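Local coordinates for protein vibralactone Cyclase (Boreostereum vibrans, PDB 6KD0) that catalyses the cyclization that forms the fused bicyclic beta-lactone of vibralactone, acting as a member of the alpha/beta hydrolase family, at residues 232-240 against 310-318. Residues are numbered along the deposited sequence; the frame is centred on the assembly and turned at random.
Sequences RDAPLLSKK and PHAFHMLFR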
loop_
_atom_site.group_PDB
_atom_site.type_symbol
_atom_site.label_atom_id
_atom_site.label_comp_id
_atom_site.label_asym_id
_atom_site.label_seq_id
_atom_site.Cartn_x
_atom_site.Cartn_y
_atom_site.Cartn_z
ATOM N N ARG A 232 -18.447 -9.548 -5.748
ATOM C CA ARG A 232 -17.660 -10.612 -6.351
ATOM C C ARG A 232 -17.348 -10.355 -7.817
ATOM O O ARG A 232 -16.397 -10.942 -8.339
ATOM C CB ARG A 232 -18.382 -11.949 -6.204
ATOM C CG ARG A 232 -19.689 -12.031 -6.966
ATOM C CD ARG A 232 -20.449 -13.278 -6.547
ATOM N NE ARG A 232 -21.714 -13.399 -7.263
ATOM C CZ ARG A 232 -22.835 -12.775 -6.916
ATOM N NH1 ARG A 232 -22.856 -11.976 -5.857
ATOM N NH2 ARG A 232 -23.937 -12.947 -7.634
ATOM N N ASP A 233 -18.114 -9.498 -8.503
ATOM C CA ASP A 233 -17.837 -9.187 -9.903
ATOM C C ASP A 233 -17.486 -7.715 -10.106
ATOM O O ASP A 233 -17.735 -7.160 -11.179
ATOM C CB ASP A 233 -19.014 -9.573 -10.796
ATOM C CG ASP A 233 -19.313 -11.062 -10.760
ATOM O OD1 ASP A 233 -18.366 -11.853 -10.909
ATOM O OD2 ASP A 233 -20.501 -11.432 -10.588
ATOM N N ALA A 234 -16.877 -7.080 -9.105
ATOM C CA ALA A 234 -16.631 -5.648 -9.189
ATOM C C ALA A 234 -15.583 -5.351 -10.262
ATOM O O ALA A 234 -14.715 -6.182 -10.544
ATOM C CB ALA A 234 -16.165 -5.095 -7.847
ATOM N N PRO A 235 -15.646 -4.172 -10.878
ATOM C CA PRO A 235 -14.580 -3.771 -11.797
ATOM C C PRO A 235 -13.211 -3.890 -11.141
ATOM O O PRO A 235 -13.043 -3.621 -9.946
ATOM C CB PRO A 235 -14.922 -2.310 -12.111
ATOM C CG PRO A 235 -16.385 -2.194 -11.853
ATOM C CD PRO A 235 -16.644 -3.104 -10.695
ATOM N N LEU A 236 -12.232 -4.317 -11.944
ATOM C CA LEU A 236 -10.800 -4.291 -11.646
ATOM C C LEU A 236 -10.370 -5.326 -10.607
ATOM O O LEU A 236 -9.183 -5.606 -10.501
ATOM C CB LEU A 236 -10.339 -2.888 -11.186
ATOM C CG LEU A 236 -10.620 -1.694 -12.105
ATOM C CD1 LEU A 236 -10.038 -0.436 -11.495
ATOM C CD2 LEU A 236 -10.054 -1.919 -13.511
ATOM N N LEU A 237 -11.295 -5.895 -9.830
ATOM C CA LEU A 237 -10.929 -6.969 -8.909
ATOM C C LEU A 237 -12.150 -7.806 -8.556
ATOM O O LEU A 237 -13.054 -7.334 -7.861
ATOM C CB LEU A 237 -10.289 -6.419 -7.628
ATOM C CG LEU A 237 -9.861 -7.508 -6.634
ATOM C CD1 LEU A 237 -8.750 -8.393 -7.229
ATOM C CD2 LEU A 237 -9.406 -6.888 -5.296
ATOM N N SER A 238 -12.180 -9.045 -9.027
ATOM C CA SER A 238 -13.257 -9.973 -8.733
ATOM C C SER A 238 -12.840 -10.877 -7.578
ATOM O O SER A 238 -11.657 -10.973 -7.242
ATOM C CB SER A 238 -13.594 -10.792 -9.978
ATOM O OG SER A 238 -12.499 -11.622 -10.339
ATOM N N LYS A 239 -13.839 -11.494 -6.937
ATOM C CA LYS A 239 -13.583 -12.551 -5.958
ATOM C C LYS A 239 -12.711 -13.654 -6.542
ATOM O O LYS A 239 -11.778 -14.152 -5.895
ATOM C CB LYS A 239 -14.917 -13.129 -5.472
ATOM C CG LYS A 239 -14.786 -14.415 -4.669
ATOM C CD LYS A 239 -16.145 -14.832 -4.101
ATOM C CE LYS A 239 -15.995 -15.906 -3.040
ATOM N NZ LYS A 239 -16.051 -17.276 -3.611
ATOM N N LYS A 240 -13.024 -14.076 -7.762
ATOM C CA LYS A 240 -12.206 -15.078 -8.426
ATOM C C LYS A 240 -10.735 -14.665 -8.460
ATOM O O LYS A 240 -9.847 -15.491 -8.218
ATOM C CB LYS A 240 -12.745 -15.304 -9.841
ATOM C CG LYS A 240 -11.995 -16.341 -10.654
ATOM C CD LYS A 240 -12.647 -16.516 -12.020
ATOM C CE LYS A 240 -11.920 -17.579 -12.833
ATOM N NZ LYS A 240 -12.561 -17.829 -14.157
ATOM N N PRO A 310 -13.996 1.236 -7.690
ATOM C CA PRO A 310 -13.355 -0.061 -7.473
ATOM C C PRO A 310 -11.931 0.048 -6.925
ATOM O O PRO A 310 -11.316 1.114 -6.843
ATOM C CB PRO A 310 -13.352 -0.660 -8.877
ATOM C CG PRO A 310 -13.154 0.525 -9.752
ATOM C CD PRO A 310 -13.995 1.607 -9.118
ATOM N N HIS A 311 -11.418 -1.120 -6.561
ATOM C CA HIS A 311 -10.039 -1.328 -6.131
ATOM C C HIS A 311 -9.043 -0.714 -7.106
ATOM O O HIS A 311 -9.016 -1.066 -8.291
ATOM C CB HIS A 311 -9.814 -2.833 -6.015
ATOM C CG HIS A 311 -8.577 -3.230 -5.271
ATOM N ND1 HIS A 311 -8.570 -3.457 -3.912
ATOM C CD2 HIS A 311 -7.330 -3.516 -5.709
ATOM C CE1 HIS A 311 -7.366 -3.855 -3.540
ATOM N NE2 HIS A 311 -6.595 -3.896 -4.613
ATOM N N ALA A 312 -8.231 0.216 -6.606
ATOM C CA ALA A 312 -7.141 0.824 -7.368
ATOM C C ALA A 312 -7.623 1.652 -8.547
ATOM O O ALA A 312 -6.886 1.794 -9.534
ATOM C CB ALA A 312 -6.155 -0.226 -7.886
ATOM N N PHE A 313 -8.852 2.182 -8.478
ATOM C CA PHE A 313 -9.360 3.004 -9.573
ATOM C C PHE A 313 -8.494 4.236 -9.796
ATOM O O PHE A 313 -8.444 4.753 -10.915
ATOM C CB PHE A 313 -10.797 3.432 -9.301
ATOM C CG PHE A 313 -10.892 4.672 -8.459
ATOM C CD1 PHE A 313 -10.756 4.597 -7.081
ATOM C CD2 PHE A 313 -11.086 5.912 -9.048
ATOM C CE1 PHE A 313 -10.828 5.749 -6.300
ATOM C CE2 PHE A 313 -11.149 7.058 -8.277
ATOM C CZ PHE A 313 -11.020 6.974 -6.904
ATOM N N HIS A 314 -7.811 4.731 -8.749
ATOM C CA HIS A 314 -6.993 5.926 -8.920
ATOM C C HIS A 314 -5.689 5.654 -9.653
ATOM O O HIS A 314 -5.083 6.597 -10.161
ATOM C CB HIS A 314 -6.736 6.608 -7.564
ATOM C CG HIS A 314 -5.577 6.065 -6.786
ATOM N ND1 HIS A 314 -5.586 4.817 -6.201
ATOM C CD2 HIS A 314 -4.396 6.631 -6.444
ATOM C CE1 HIS A 314 -4.449 4.628 -5.558
ATOM N NE2 HIS A 314 -3.708 5.712 -5.690
ATOM N N MET A 315 -5.246 4.399 -9.737
ATOM C CA MET A 315 -4.050 4.055 -10.500
ATOM C C MET A 315 -4.359 3.824 -11.963
ATOM O O MET A 315 -3.496 4.033 -12.825
ATOM C CB MET A 315 -3.394 2.790 -9.943
ATOM C CG MET A 315 -2.922 2.912 -8.503
ATOM S SD MET A 315 -1.632 4.148 -8.267
ATOM C CE MET A 315 -0.264 3.347 -9.110
ATOM N N LEU A 316 -5.571 3.396 -12.257
ATOM C CA LEU A 316 -5.968 3.148 -13.630
ATOM C C LEU A 316 -6.697 4.322 -14.263
ATOM O O LEU A 316 -6.748 4.402 -15.494
ATOM C CB LEU A 316 -6.846 1.899 -13.698
ATOM C CG LEU A 316 -6.037 0.606 -13.836
ATOM C CD1 LEU A 316 -5.361 0.188 -12.501
ATOM C CD2 LEU A 316 -6.896 -0.498 -14.385
ATOM N N PHE A 317 -7.250 5.235 -13.465
ATOM C CA PHE A 317 -8.043 6.338 -14.000
ATOM C C PHE A 317 -7.651 7.647 -13.331
ATOM O O PHE A 317 -8.504 8.429 -12.925
ATOM C CB PHE A 317 -9.531 6.054 -13.814
ATOM C CG PHE A 317 -9.971 4.746 -14.403
ATOM C CD1 PHE A 317 -10.191 4.629 -15.761
ATOM C CD2 PHE A 317 -10.139 3.623 -13.603
ATOM C CE1 PHE A 317 -10.586 3.422 -16.323
ATOM C CE2 PHE A 317 -10.539 2.405 -14.155
ATOM C CZ PHE A 317 -10.759 2.304 -15.519
ATOM N N ARG A 318 -6.346 7.910 -13.210
ATOM C CA ARG A 318 -5.896 9.075 -12.452
ATOM C C ARG A 318 -6.445 10.386 -13.011
ATOM O O ARG A 318 -6.552 11.368 -12.269
ATOM C CB ARG A 318 -4.364 9.126 -12.407
ATOM C CG ARG A 318 -3.800 10.223 -11.475
ATOM C CD ARG A 318 -4.226 9.974 -10.019
ATOM N NE ARG A 318 -3.506 8.797 -9.526
ATOM C CZ ARG A 318 -2.297 8.842 -8.973
ATOM N NH1 ARG A 318 -1.688 10.015 -8.791
ATOM N NH2 ARG A 318 -1.687 7.718 -8.597
HETATM O O HOH W 1 -12.790 -3.612 -7.213
#
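Pro235 and Leu236 face Pro310 and His311 where two type II beta turns, Ala234 to Leu237 and Pro310 to Phe313, come together, the CA atoms of Pro235 and Pro310 lying 5.8 Å apart. A water joins the two backbones. It donates to Pro235 O at 2.7 Å and accepts from His311 N at 2.9 Å. The side chains meet through apolar contacts. Leu236 carries most of them, and its two methyl branches do different work. Leu236 CD1 lies against the turn 310-313, 3.4 Å from His311 O, and also packs on Pro310 CG. Leu236 CD1 also reaches the edge of the Phe317 ring, near its plane, 3.9 Å from Phe317 CE2. Leu236 CD2 meets Leu316 CD2 tip to tip at 3.6 Å, on the short helix 313-316. An alanine at Leu236 would lack both methyls and would probably leave a gap between Pro310, Leu316 and the Phe317 edge. Next to Leu236, Pro235 CB packs on Pro310 CB.

Leu237 packs on the histidine. Its CG lies anti to the backbone N (chi1 -179°), and CD2 sits over one face of the His311 imidazole. This is a CH-pi contact, 3.8 Å from Leu237 CD2 to the centroid of the His311 ring and 12° off the ring normal. The ring nitrogens bond elsewhere: ND1 to Asp281 and NE2 to Ser177. Trp22 of helix 18-24 also touches Pro235 and Leu236. The geometry of Ser177, His311 and Asp281 is consistent with a Ser-His-Asp catalytic triad, with Ser177 on what is probably the nucleophile elbow (GxSxG). The contact thus packs the 232-240 loop against the turn that carries the probable catalytic histidine of an alpha/beta hydrolase fold.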